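PDB 2HTA: putative glucose-6-phosphate 1-epimerase from Salmonella typhimurium, which probably interconverts the alpha and beta anomers of glucose 6-phosphate, acting as a hexose-6-phosphate 1-epimerase (mutarotase). Local coordinates for residues E72-S77 with S180-G185; C162-E167 with Q302-A307; K191-G196 with C232-D237; D223-N228 with H251-G256; I244-H249 with V279-V284. All blocks are in the same frame, centred on the assembly; numbering follows the deposited sequence.

Overall arrangement
The five contacts illustrate how a beta-sandwich of the galactose mutarotase type is assembled. Contacts 2 and 3 each join neighbouring strands of one nine-stranded antiparallel sheet, contact 4 does the same in the sheet that carries Glu282, and contact 5 stacks one sheet on the other. Contact 1 fastens the loop segment 72-77 to the end of strand 172-183. Centres of contacts 2, 3 and 4 lie 8 to 9 Å from that of contact 5. Along the chain contact 1 closes before contacts 3, 4 and 5 open, and these three nest inside the loop closed by contact 2. Contacts 1, 4 and 5 carry or adjoin the probable catalytic and substrate-binding residues: Tyr181 beside Arg89 and His179, Asp223, and Glu282.

Contact 1 (E72-S77 with S180-G185); sequences EVLWLS and SYFNVG
Asn183 reaches across to segment 72-77 with its whole side chain, and following it outward shows how one side chain helps fasten a loop. Its CB lies near two carbonyl oxygens, 3.5 Å from Glu72 O and slightly farther from that of Val73. With CG anti to the backbone N (chi1 -172°), the amide is carried out to the Glu72 carbonyl. There ND2 donates to Glu72 O at 3.0 Å, a nearly straight bond in the amide plane but tilted from the carbonyl plane; Arg242 NH2 also bonds this oxygen. The other branch, OD1, comes to the edge of the Trp75 ring, 3.9 Å from its CD1. The backbone adds two bonds, Asn183 N to Val73 O at 2.9 Å and Trp75 N to Tyr181 O at 2.8 Å, around the single bridge of Leu74 with Phe182. The Trp75 and Tyr181 rings run nearly parallel but slid apart, Trp75 CE3 3.7 Å from Tyr181 CD2. Tyr181 OH is bound by Arg89, a substrate-binding residue by similarity, and the tyrosine ring meets that of His179, the inferred active-site histidine. The loop thus lies along a strand end bordering the probable sugar-phosphate site of a mutarotase fold.

Contact 2 (C162-E167 with Q302-A307); sequences CEIELE and QTICVA
Cys162 and Ile304 form one of two hydrogen-bonded pairs in an antiparallel ladder between strands 162-169 and 298-308, central neighbours in a large sheet of the mutarotase beta-sandwich. The short segments run at 170° to each other. Four backbone bonds hold them. Cys162 and Ile304 exchange two, with Ile304 N to Cys162 O at 2.8 Å; Ile164 and Gln302 exchange the other two, Ile164 N to Gln302 O at 2.8 Å. Between these pairs Glu163 and Thr303 make the non-hydrogen-bonded pair, where CA-H groups supplement the ladder: Thr303 CA approaches Cys162 O at 3.3 Å.

Apolar contacts gather on the buried face that carries Cys162, Ile164, Gln302 and Ile304. Cys162 CB packs on Ile304 CB. Both isoleucines keep CG1 on the side of their own backbone N (chi1 -58° in Ile164 and -47° in Ile304), and with chi2 extended the CD1 methyls of Ile164 and Ile304 meet at 4.2 Å. Leu62, Trp65, Leu178 and Phe182 are also packed against this face.

Polar side chains behave differently on the two faces. The Gln302 amide is held by Ser180 through OE1 and by Thr283 through NE2, so both of its ends are engaged within the interior. On the partly exposed face Glu163 and Thr303 lie alongside each other, pointing the same way, with Glu163 CG 3.6 Å from Thr303 OG1.

Contact 3 (K191-G196 with C232-D237); sequences KVSGLG and CSVIHD
Ser193 and His236 make the tightest side-chain contact in an antiparallel pair, strands 191-193 and 232-237, near one border of the large sheet in the mutarotase beta-sandwich. Ser193 OG, set between its backbone N and carbonyl carbon (chi1 57°), lies 3.4 Å from Val234 CB and close to the histidine. The edge of the His236 ring spans the Lys191 carbonyl and the Ser193 hydroxyl, while Val234 CG1 lies over the rim of one face. Three backbone bonds keep the strands in register, the straightest being His236 N to Lys191 O at 2.8 Å (170° at the hydrogen).

The solvent side of this same face is looser. Lys191 lays its CG against CB and CD2 of His236, then its extended chain runs outward.

The reverse face is buried against the other sheet. Val192 and Ile235 pack side by side there, Val192 CG2 4.0 Å from Ile235 CG1; the other valine methyl, CG1, reaches the CB of Ser233, and Val281 of the facing sheet is packed against all three residues. Beyond the strand Gly194 turns with a positive phi of 82°, and its CA passes close to Cys232 O. At the Gly194 end, one water donates to Gly194 O and accepts from Ser233 OG, a hydroxyl also bonded to His248 NE2. Back on the first face, Ser193 OG and His236 NE2 share a 2.8 Å hydrogen bond.

Contact 4 (D223-N228 with H251-G256); sequences DRVYLN and HLNVVG
Tyr226 swings its CG back beside the backbone N (chi1 -58°), which turns the edge of the ring to Val254 O and Gly256 N. Its CD1 comes 3.3 Å from Val254 O, and the edge at CE1 meets Gly256 N at 3.7 Å in the plane of the ring. Here the ring edge lies against the bare backbone of Gly256. The phenol OH continues to Gln216, which also accepts from Arg224 NH1, while Arg224 NH2 forms a salt bridge with Asp201.

On the reverse face Val225 and Val255 both place CG1 anti to the backbone N, and their CG2 methyls touch at 4.0 Å. Val225 CG1 leans instead on Asn253 CB, 3.8 Å away. These pairs belong to an antiparallel ladder of strands 222-226 and 253-258, in the sheet of the mutarotase sandwich that also carries Glu282. Tyr226 N to Val254 O (2.7 Å) is its shortest bond; the return bond from Val254 N is weak, and Arg224 and Gly256 exchange two more. The weak bond lies next to a classic beta bulge, in which Leu252 and Asn253 both face Val284, and Asn253 is anchored by Ala286 and Thr287. At the bulge two waters bridge the carbonyls of Leu227 and Leu252: one donates to Leu227 O at 2.8 Å, and the other holds Leu252 O and, more weakly, Leu227 O. At the other end Asp223, a substrate-binding residue by similarity, brings OD1 to 4.1 Å from Val255 CG1, a valine that also packs on Glu282.

Contact 5 (I244-H249 with V279-V284); sequences IDVVHH and VCVETV
His248 ND1 and Thr283 OG1 share a 2.7 Å hydrogen bond between the two sheets of the mutarotase beta-sandwich, a clear case of a polar link set beside a valine-valine contact. The two side chains slide past each other in opposite directions, and the hydroxyl comes in at the edge of the imidazole near its plane. Either atom could be the donor. Thr283 also turns its CG2 to the histidine CB at 3.9 Å, giving the pair an apolar flank. Next to it Val281 CG1 does double duty, packing 4.0 Å from Val246 CB and 4.1 Å from His248 CE1; the valine and the histidine meet at about a right angle.

The second shell fixes these groups. A chi1 of -47° tips the His248 ring toward the facing sheet, and the other ring nitrogen, NE2, is bound to Ser233 OG, so both nitrogens are engaged and rotation of the imidazole is restrained. Thr283 OG1 is bonded in addition to Gln302 NE2, while the His251 ring meets that of His248. The probable active-site Glu282 points the other way from the interface, toward His179 and Val255.

The two segments run nearly parallel, at 10°, with axes 7.5 Å apart. Strand 242-249 lies between strands 232-237 and 298-308 in its sheet, and strand 278-286 between 172-183 and 253-258 in the other.

Contact 1 (E72-S77 with S180-G185)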
# COMPACT_ATOMS: atom_id res chain seq x y z
N GLU A 72 8.01 10.62 8.36
CA GLU A 72 7.17 9.96 7.36
C GLU A 72 7.04 8.46 7.70
O GLU A 72 8.02 7.76 7.99
CB GLU A 72 7.84 10.07 5.97
CG GLU A 72 8.00 11.54 5.44
CD GLU A 72 6.68 12.23 5.03
OE1 GLU A 72 5.62 11.55 4.81
OE2 GLU A 72 6.69 13.49 4.93
N VAL A 73 5.83 7.97 7.58
CA VAL A 73 5.57 6.56 7.89
C VAL A 73 5.68 5.67 6.65
O VAL A 73 6.11 4.53 6.76
CB VAL A 73 4.20 6.41 8.51
CG1 VAL A 73 3.88 4.91 8.80
CG2 VAL A 73 4.18 7.17 9.83
N LEU A 74 5.20 6.15 5.52
CA LEU A 74 5.28 5.41 4.27
C LEU A 74 6.47 5.81 3.44
O LEU A 74 6.81 6.97 3.34
CB LEU A 74 4.01 5.66 3.43
CG LEU A 74 2.69 5.22 4.09
CD1 LEU A 74 1.54 5.70 3.24
CD2 LEU A 74 2.68 3.66 4.28
N TRP A 75 7.06 4.84 2.77
CA TRP A 75 8.22 5.08 1.90
C TRP A 75 7.66 5.26 0.49
O TRP A 75 6.74 4.53 0.08
CB TRP A 75 9.12 3.87 1.96
CG TRP A 75 10.37 3.95 1.14
CD1 TRP A 75 11.63 4.42 1.55
CD2 TRP A 75 10.53 3.53 -0.22
NE1 TRP A 75 12.52 4.30 0.52
CE2 TRP A 75 11.89 3.78 -0.58
CE3 TRP A 75 9.66 2.96 -1.17
CZ2 TRP A 75 12.38 3.48 -1.83
CZ3 TRP A 75 10.16 2.67 -2.42
CH2 TRP A 75 11.51 2.92 -2.74
N LEU A 76 8.24 6.20 -0.25
CA LEU A 76 7.90 6.45 -1.63
C LEU A 76 9.22 6.53 -2.41
O LEU A 76 10.19 7.08 -1.91
CB LEU A 76 7.17 7.77 -1.76
CG LEU A 76 6.61 8.15 -3.15
CD1 LEU A 76 5.49 7.26 -3.62
CD2 LEU A 76 6.16 9.60 -3.09
N SER A 77 9.27 5.93 -3.58
CA SER A 77 10.52 5.89 -4.38
C SER A 77 10.83 7.25 -5.01
O SER A 77 9.99 7.83 -5.72
CB SER A 77 10.41 4.83 -5.48
OG SER A 77 11.56 4.88 -6.34
N SER A 180 1.54 -2.19 1.36
CA SER A 180 2.21 -1.03 1.99
C SER A 180 3.73 -1.07 2.14
O SER A 180 4.28 -2.09 2.57
CB SER A 180 1.60 -0.83 3.39
OG SER A 180 0.21 -0.98 3.28
N TYR A 181 4.38 0.05 1.80
CA TYR A 181 5.83 0.29 1.97
C TYR A 181 6.03 1.23 3.18
O TYR A 181 5.65 2.39 3.11
CB TYR A 181 6.37 1.08 0.78
CG TYR A 181 6.45 0.27 -0.50
CD1 TYR A 181 5.28 -0.07 -1.23
CD2 TYR A 181 7.67 -0.11 -1.00
CE1 TYR A 181 5.34 -0.78 -2.46
CE2 TYR A 181 7.75 -0.86 -2.25
CZ TYR A 181 6.59 -1.18 -2.93
OH TYR A 181 6.66 -1.90 -4.13
N PHE A 182 6.70 0.74 4.19
CA PHE A 182 6.93 1.45 5.43
C PHE A 182 8.37 1.92 5.45
O PHE A 182 9.29 1.16 5.17
CB PHE A 182 6.61 0.54 6.61
CG PHE A 182 5.16 0.20 6.68
CD1 PHE A 182 4.69 -1.05 6.27
CD2 PHE A 182 4.24 1.18 7.05
CE1 PHE A 182 3.32 -1.33 6.27
CE2 PHE A 182 2.85 0.91 7.09
CZ PHE A 182 2.40 -0.35 6.69
N ASN A 183 8.50 3.20 5.77
CA ASN A 183 9.78 3.90 5.89
C ASN A 183 10.47 3.41 7.16
O ASN A 183 9.90 3.41 8.25
CB ASN A 183 9.47 5.40 5.93
CG ASN A 183 10.71 6.29 5.87
OD1 ASN A 183 11.67 6.00 5.16
ND2 ASN A 183 10.68 7.42 6.62
N VAL A 184 11.68 2.90 6.98
CA VAL A 184 12.51 2.41 8.10
C VAL A 184 13.88 3.07 8.06
O VAL A 184 14.34 3.50 6.99
CB VAL A 184 12.67 0.86 8.17
CG1 VAL A 184 11.30 0.21 8.35
CG2 VAL A 184 13.37 0.28 6.94
N GLY A 185 14.54 3.15 9.21
CA GLY A 185 15.90 3.76 9.23
C GLY A 185 16.94 2.95 8.51
O GLY A 185 17.74 3.49 7.71

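Contact 2 (C162-E167 with Q302-A307)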
# COMPACT_ATOMS: atom_id res chain seq x y z
N CYS A 162 -3.74 5.77 10.48
CA CYS A 162 -4.13 5.74 9.06
C CYS A 162 -4.96 4.49 8.85
O CYS A 162 -4.50 3.40 9.22
CB CYS A 162 -2.86 5.73 8.23
SG CYS A 162 -3.22 5.64 6.41
N GLU A 163 -6.17 4.61 8.32
CA GLU A 163 -7.01 3.46 8.03
C GLU A 163 -7.21 3.39 6.53
O GLU A 163 -7.40 4.41 5.86
CB GLU A 163 -8.35 3.51 8.71
CG GLU A 163 -8.20 3.77 10.21
CD GLU A 163 -9.57 3.91 10.87
OE1 GLU A 163 -10.58 3.40 10.26
OE2 GLU A 163 -9.62 4.50 11.98
N ILE A 164 -7.18 2.16 6.01
CA ILE A 164 -7.35 1.92 4.56
C ILE A 164 -8.39 0.81 4.48
O ILE A 164 -8.24 -0.19 5.16
CB ILE A 164 -6.03 1.48 3.91
CG1 ILE A 164 -4.97 2.58 4.15
CG2 ILE A 164 -6.25 1.26 2.36
CD1 ILE A 164 -3.52 2.11 4.06
N GLU A 165 -9.47 1.01 3.73
CA GLU A 165 -10.45 -0.06 3.56
C GLU A 165 -10.80 -0.17 2.08
O GLU A 165 -11.22 0.82 1.46
CB GLU A 165 -11.70 0.26 4.38
CG GLU A 165 -12.88 -0.76 4.21
CD GLU A 165 -14.16 -0.29 4.89
OE1 GLU A 165 -14.73 0.76 4.49
OE2 GLU A 165 -14.61 -0.96 5.85
N LEU A 166 -10.57 -1.33 1.51
CA LEU A 166 -10.95 -1.65 0.14
C LEU A 166 -12.23 -2.50 0.06
O LEU A 166 -12.34 -3.54 0.71
CB LEU A 166 -9.80 -2.41 -0.52
CG LEU A 166 -10.06 -2.72 -2.00
CD1 LEU A 166 -10.00 -1.45 -2.89
CD2 LEU A 166 -9.05 -3.79 -2.46
N GLU A 167 -13.18 -2.11 -0.78
CA GLU A 167 -14.49 -2.79 -0.84
C GLU A 167 -14.87 -2.95 -2.32
O GLU A 167 -14.88 -1.95 -3.07
CB GLU A 167 -15.52 -1.90 -0.13
CG GLU A 167 -16.92 -2.40 -0.19
CD GLU A 167 -17.86 -1.46 0.63
OE1 GLU A 167 -18.59 -0.59 0.06
OE2 GLU A 167 -17.81 -1.60 1.87
N GLN A 302 -6.56 -2.31 6.29
CA GLN A 302 -5.31 -2.18 7.03
C GLN A 302 -5.36 -0.86 7.86
O GLN A 302 -5.80 0.16 7.33
CB GLN A 302 -4.16 -2.15 6.03
CG GLN A 302 -2.78 -2.06 6.74
CD GLN A 302 -1.63 -1.99 5.79
OE1 GLN A 302 -1.02 -0.95 5.65
NE2 GLN A 302 -1.34 -3.13 5.10
N THR A 303 -4.95 -0.91 9.13
CA THR A 303 -4.78 0.25 9.98
C THR A 303 -3.32 0.30 10.41
O THR A 303 -2.70 -0.73 10.66
CB THR A 303 -5.78 0.20 11.17
OG1 THR A 303 -7.09 0.33 10.61
CG2 THR A 303 -5.55 1.38 12.14
N ILE A 304 -2.77 1.50 10.36
CA ILE A 304 -1.40 1.76 10.72
C ILE A 304 -1.33 2.73 11.91
O ILE A 304 -2.01 3.79 11.92
CB ILE A 304 -0.63 2.40 9.52
CG1 ILE A 304 -0.90 1.62 8.21
CG2 ILE A 304 0.89 2.48 9.88
CD1 ILE A 304 -0.49 2.41 6.91
N CYS A 305 -0.48 2.39 12.86
CA CYS A 305 -0.35 3.17 14.12
C CYS A 305 1.15 3.27 14.40
O CYS A 305 1.89 2.28 14.25
CB CYS A 305 -1.06 2.36 15.23
SG CYS A 305 -0.98 3.09 16.81
N VAL A 306 1.63 4.45 14.78
CA VAL A 306 3.03 4.62 15.15
C VAL A 306 3.19 4.80 16.67
O VAL A 306 2.38 5.48 17.29
CB VAL A 306 3.67 5.83 14.43
CG1 VAL A 306 5.17 5.89 14.77
CG2 VAL A 306 3.49 5.68 12.97
N ALA A 307 4.22 4.16 17.24
CA ALA A 307 4.54 4.31 18.69
C ALA A 307 6.02 4.50 18.90
O ALA A 307 6.84 3.99 18.15
CB ALA A 307 4.06 3.13 19.48

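Contact 3 (K191-G196 with C232-D237)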
# COMPACT_ATOMS: atom_id res chain seq x y z
N LYS A 191 13.22 -5.78 12.48
CA LYS A 191 12.50 -7.03 12.60
C LYS A 191 11.00 -6.76 12.66
O LYS A 191 10.52 -5.68 13.16
CB LYS A 191 12.99 -7.87 13.77
CG LYS A 191 12.80 -7.18 15.10
CD LYS A 191 13.71 -7.80 16.20
CE LYS A 191 13.53 -6.99 17.50
NZ LYS A 191 14.10 -7.63 18.77
N VAL A 192 10.23 -7.72 12.15
CA VAL A 192 8.77 -7.64 12.21
C VAL A 192 8.27 -8.81 13.03
O VAL A 192 8.64 -9.96 12.76
CB VAL A 192 8.15 -7.65 10.79
CG1 VAL A 192 6.60 -7.56 10.87
CG2 VAL A 192 8.72 -6.46 9.98
N SER A 193 7.44 -8.53 14.03
CA SER A 193 6.88 -9.59 14.88
C SER A 193 5.39 -9.70 14.60
O SER A 193 4.84 -8.87 13.85
CB SER A 193 7.14 -9.26 16.37
OG SER A 193 6.60 -8.02 16.69
N GLY A 194 4.74 -10.68 15.24
CA GLY A 194 3.32 -10.89 15.14
C GLY A 194 2.98 -11.66 13.87
O GLY A 194 1.82 -11.74 13.49
N LEU A 195 3.98 -12.27 13.26
CA LEU A 195 3.79 -12.96 11.96
C LEU A 195 3.38 -14.44 12.04
O LEU A 195 3.22 -15.11 11.00
CB LEU A 195 5.03 -12.80 11.08
CG LEU A 195 5.30 -11.36 10.61
CD1 LEU A 195 6.70 -11.27 9.97
CD2 LEU A 195 4.23 -10.77 9.69
N GLY A 196 3.17 -14.93 13.26
CA GLY A 196 2.66 -16.28 13.42
C GLY A 196 3.70 -17.38 13.17
O GLY A 196 4.85 -17.28 13.64
N CYS A 232 -2.14 -8.03 14.40
CA CYS A 232 -1.23 -6.89 14.41
C CYS A 232 0.21 -7.34 14.12
O CYS A 232 0.80 -8.10 14.90
CB CYS A 232 -1.32 -6.22 15.79
SG CYS A 232 -0.34 -4.68 15.79
N SER A 233 0.77 -6.89 13.00
CA SER A 233 2.19 -7.04 12.77
C SER A 233 2.90 -5.86 13.42
O SER A 233 2.41 -4.74 13.36
CB SER A 233 2.53 -7.00 11.26
OG SER A 233 1.74 -7.93 10.48
N VAL A 234 4.08 -6.07 14.01
CA VAL A 234 4.77 -4.92 14.59
C VAL A 234 6.14 -4.80 13.94
O VAL A 234 6.94 -5.77 13.98
CB VAL A 234 4.94 -5.07 16.11
CG1 VAL A 234 5.72 -3.84 16.69
CG2 VAL A 234 3.58 -5.29 16.80
N ILE A 235 6.41 -3.64 13.34
CA ILE A 235 7.73 -3.35 12.72
C ILE A 235 8.56 -2.63 13.81
O ILE A 235 8.11 -1.59 14.33
CB ILE A 235 7.65 -2.41 11.50
CG1 ILE A 235 6.65 -3.02 10.47
CG2 ILE A 235 9.09 -2.08 10.91
CD1 ILE A 235 6.29 -2.11 9.30
N HIS A 236 9.70 -3.19 14.17
CA HIS A 236 10.55 -2.59 15.22
C HIS A 236 11.69 -1.90 14.53
O HIS A 236 12.47 -2.57 13.84
CB HIS A 236 11.09 -3.71 16.11
CG HIS A 236 10.02 -4.57 16.70
ND1 HIS A 236 9.56 -4.39 17.97
CD2 HIS A 236 9.34 -5.63 16.19
CE1 HIS A 236 8.62 -5.29 18.23
NE2 HIS A 236 8.47 -6.05 17.16
N ASP A 237 11.85 -0.58 14.77
CA ASP A 237 12.85 0.22 14.10
C ASP A 237 13.73 0.95 15.11
O ASP A 237 13.33 1.97 15.64
CB ASP A 237 12.19 1.26 13.20
CG ASP A 237 13.20 2.01 12.32
OD1 ASP A 237 14.44 2.05 12.58
OD2 ASP A 237 12.73 2.59 11.35
O HOH W 1 0.73 -10.02 11.67

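Contact 4 (D223-N228 with H251-G256)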
# COMPACT_ATOMS: atom_id res chain seq x y z
N ASP A 223 10.82 -12.65 0.81
CA ASP A 223 9.53 -12.55 0.14
C ASP A 223 8.69 -13.71 0.64
O ASP A 223 8.83 -14.83 0.17
CB ASP A 223 9.68 -12.58 -1.40
CG ASP A 223 8.38 -12.21 -2.12
OD1 ASP A 223 7.34 -11.99 -1.42
OD2 ASP A 223 8.39 -12.11 -3.38
N ARG A 224 7.89 -13.45 1.66
CA ARG A 224 7.22 -14.49 2.42
C ARG A 224 5.74 -14.19 2.58
O ARG A 224 5.34 -13.02 2.85
CB ARG A 224 7.88 -14.65 3.80
CG ARG A 224 9.25 -15.40 3.63
CD ARG A 224 10.14 -15.25 4.80
NE ARG A 224 11.33 -16.04 4.47
CZ ARG A 224 12.05 -16.70 5.36
NH1 ARG A 224 11.73 -16.61 6.65
NH2 ARG A 224 13.08 -17.43 4.96
N VAL A 225 4.93 -15.23 2.38
CA VAL A 225 3.50 -15.16 2.61
C VAL A 225 3.19 -15.86 3.93
O VAL A 225 3.34 -17.09 4.05
CB VAL A 225 2.68 -15.89 1.49
CG1 VAL A 225 1.17 -15.67 1.75
CG2 VAL A 225 3.14 -15.41 0.07
N TYR A 226 2.83 -15.11 4.95
CA TYR A 226 2.48 -15.73 6.23
C TYR A 226 1.04 -16.25 6.21
O TYR A 226 0.12 -15.54 5.82
CB TYR A 226 2.75 -14.71 7.39
CG TYR A 226 4.22 -14.31 7.32
CD1 TYR A 226 4.63 -13.23 6.55
CD2 TYR A 226 5.22 -15.11 7.93
CE1 TYR A 226 5.99 -12.90 6.46
CE2 TYR A 226 6.54 -14.80 7.82
CZ TYR A 226 6.92 -13.69 7.07
OH TYR A 226 8.25 -13.36 6.97
N LEU A 227 0.86 -17.50 6.63
CA LEU A 227 -0.43 -18.21 6.53
C LEU A 227 -1.26 -18.08 7.80
O LEU A 227 -2.46 -18.32 7.79
CB LEU A 227 -0.13 -19.70 6.26
CG LEU A 227 0.66 -19.95 4.96
CD1 LEU A 227 0.84 -21.47 4.82
CD2 LEU A 227 -0.11 -19.38 3.81
N ASN A 228 -0.62 -17.67 8.91
CA ASN A 228 -1.30 -17.66 10.19
C ASN A 228 -0.79 -16.49 11.07
O ASN A 228 -0.51 -16.67 12.26
CB ASN A 228 -1.07 -18.98 10.90
CG ASN A 228 -1.99 -19.19 12.08
OD1 ASN A 228 -3.19 -18.83 12.07
ND2 ASN A 228 -1.43 -19.80 13.13
N HIS A 251 -8.57 -10.20 6.03
CA HIS A 251 -7.51 -10.75 5.18
C HIS A 251 -7.37 -12.21 5.43
O HIS A 251 -8.02 -12.78 6.36
CB HIS A 251 -6.13 -10.08 5.59
CG HIS A 251 -5.74 -10.48 6.96
ND1 HIS A 251 -6.55 -10.17 8.05
CD2 HIS A 251 -4.79 -11.31 7.43
CE1 HIS A 251 -6.02 -10.71 9.14
NE2 HIS A 251 -4.98 -11.43 8.79
N LEU A 252 -6.53 -12.86 4.60
CA LEU A 252 -6.11 -14.25 4.85
C LEU A 252 -4.64 -14.40 5.21
O LEU A 252 -4.24 -15.33 5.94
CB LEU A 252 -6.37 -15.14 3.62
CG LEU A 252 -7.01 -16.49 3.79
CD1 LEU A 252 -8.30 -16.41 4.76
CD2 LEU A 252 -7.37 -16.99 2.38
N ASN A 253 -3.82 -13.47 4.74
CA ASN A 253 -2.40 -13.62 4.74
C ASN A 253 -1.76 -12.27 5.05
O ASN A 253 -2.42 -11.22 4.90
CB ASN A 253 -1.89 -14.01 3.32
CG ASN A 253 -2.68 -15.15 2.71
OD1 ASN A 253 -3.22 -15.01 1.59
ND2 ASN A 253 -2.72 -16.30 3.42
N VAL A 254 -0.50 -12.30 5.45
CA VAL A 254 0.33 -11.09 5.47
C VAL A 254 1.53 -11.40 4.63
O VAL A 254 1.96 -12.54 4.66
CB VAL A 254 0.72 -10.71 6.89
CG1 VAL A 254 1.78 -9.55 6.93
CG2 VAL A 254 -0.55 -10.30 7.64
N VAL A 255 2.03 -10.43 3.84
CA VAL A 255 3.27 -10.60 3.13
C VAL A 255 4.34 -9.67 3.66
O VAL A 255 4.05 -8.49 3.90
CB VAL A 255 3.07 -10.41 1.62
CG1 VAL A 255 4.41 -10.27 0.86
CG2 VAL A 255 2.31 -11.65 1.12
N GLY A 256 5.51 -10.22 3.93
CA GLY A 256 6.65 -9.39 4.27
C GLY A 256 7.62 -9.44 3.08
O GLY A 256 7.96 -10.53 2.61
O HOH W 2 -3.87 -18.36 5.39
O HOH W 3 -4.92 -16.11 8.54

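Contact 5 (I244-H249 with V279-V284)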
# COMPACT_ATOMS: atom_id res chain seq x y z
N ILE A 244 6.06 0.53 14.17
CA ILE A 244 4.86 0.75 13.40
C ILE A 244 3.98 -0.50 13.54
O ILE A 244 4.45 -1.64 13.32
CB ILE A 244 5.19 1.05 11.91
CG1 ILE A 244 6.02 2.37 11.76
CG2 ILE A 244 3.91 1.12 11.11
CD1 ILE A 244 6.83 2.43 10.37
N ASP A 245 2.75 -0.29 13.95
CA ASP A 245 1.78 -1.38 14.08
C ASP A 245 1.00 -1.42 12.79
O ASP A 245 0.47 -0.40 12.36
CB ASP A 245 0.83 -1.08 15.22
CG ASP A 245 1.53 -1.09 16.55
OD1 ASP A 245 2.58 -1.79 16.72
OD2 ASP A 245 1.04 -0.37 17.43
N VAL A 246 0.91 -2.60 12.17
CA VAL A 246 0.14 -2.77 10.93
C VAL A 246 -0.94 -3.80 11.22
O VAL A 246 -0.62 -4.97 11.44
CB VAL A 246 1.07 -3.25 9.76
CG1 VAL A 246 0.33 -3.20 8.45
CG2 VAL A 246 2.31 -2.41 9.66
N VAL A 247 -2.20 -3.36 11.31
CA VAL A 247 -3.28 -4.19 11.71
C VAL A 247 -4.08 -4.63 10.48
O VAL A 247 -4.46 -3.80 9.65
CB VAL A 247 -4.19 -3.50 12.68
CG1 VAL A 247 -5.28 -4.42 13.15
CG2 VAL A 247 -3.38 -3.00 13.91
N HIS A 248 -4.36 -5.92 10.40
CA HIS A 248 -4.96 -6.53 9.24
C HIS A 248 -6.36 -6.99 9.58
O HIS A 248 -6.61 -7.59 10.67
CB HIS A 248 -4.12 -7.73 8.75
CG HIS A 248 -2.65 -7.44 8.65
ND1 HIS A 248 -2.09 -6.78 7.57
CD2 HIS A 248 -1.64 -7.65 9.53
CE1 HIS A 248 -0.79 -6.64 7.78
NE2 HIS A 248 -0.49 -7.18 8.95
N HIS A 249 -7.31 -6.65 8.69
CA HIS A 249 -8.71 -7.11 8.86
C HIS A 249 -9.28 -7.67 7.58
O HIS A 249 -9.00 -7.17 6.52
CB HIS A 249 -9.59 -5.96 9.38
CG HIS A 249 -9.51 -5.79 10.88
ND1 HIS A 249 -8.83 -4.75 11.48
CD2 HIS A 249 -9.97 -6.58 11.89
CE1 HIS A 249 -8.92 -4.88 12.79
NE2 HIS A 249 -9.59 -5.99 13.07
N VAL A 279 10.47 -1.56 4.39
CA VAL A 279 10.05 -2.95 4.43
C VAL A 279 8.58 -2.93 4.04
O VAL A 279 7.84 -2.01 4.45
CB VAL A 279 10.26 -3.61 5.82
CG1 VAL A 279 9.37 -2.96 6.93
CG2 VAL A 279 10.02 -5.09 5.82
N CYS A 280 8.17 -3.92 3.25
CA CYS A 280 6.75 -4.08 2.96
C CYS A 280 6.09 -5.04 3.89
O CYS A 280 6.56 -6.18 4.04
CB CYS A 280 6.49 -4.52 1.50
SG CYS A 280 6.85 -3.22 0.33
N VAL A 281 4.98 -4.60 4.51
CA VAL A 281 4.15 -5.47 5.34
C VAL A 281 2.73 -5.28 4.80
O VAL A 281 2.08 -4.23 5.02
CB VAL A 281 4.26 -5.15 6.90
CG1 VAL A 281 3.22 -5.98 7.74
CG2 VAL A 281 5.73 -5.29 7.44
N GLU A 282 2.26 -6.30 4.07
CA GLU A 282 1.11 -6.18 3.19
C GLU A 282 -0.08 -6.93 3.77
O GLU A 282 0.10 -8.04 4.28
CB GLU A 282 1.46 -6.81 1.83
CG GLU A 282 2.79 -6.28 1.29
CD GLU A 282 3.20 -6.96 -0.00
OE1 GLU A 282 2.33 -7.49 -0.71
OE2 GLU A 282 4.39 -6.90 -0.33
N THR A 283 -1.26 -6.35 3.67
CA THR A 283 -2.52 -7.05 4.04
C THR A 283 -3.00 -7.76 2.80
O THR A 283 -3.24 -7.12 1.76
CB THR A 283 -3.61 -6.08 4.48
OG1 THR A 283 -3.11 -5.29 5.57
CG2 THR A 283 -4.81 -6.84 4.97
N VAL A 284 -3.19 -9.07 2.91
CA VAL A 284 -3.29 -9.89 1.68
C VAL A 284 -4.44 -10.89 1.73
O VAL A 284 -4.72 -11.45 2.78
CB VAL A 284 -1.93 -10.61 1.40
CG1 VAL A 284 -2.01 -11.63 0.21
CG2 VAL A 284 -0.78 -9.58 1.13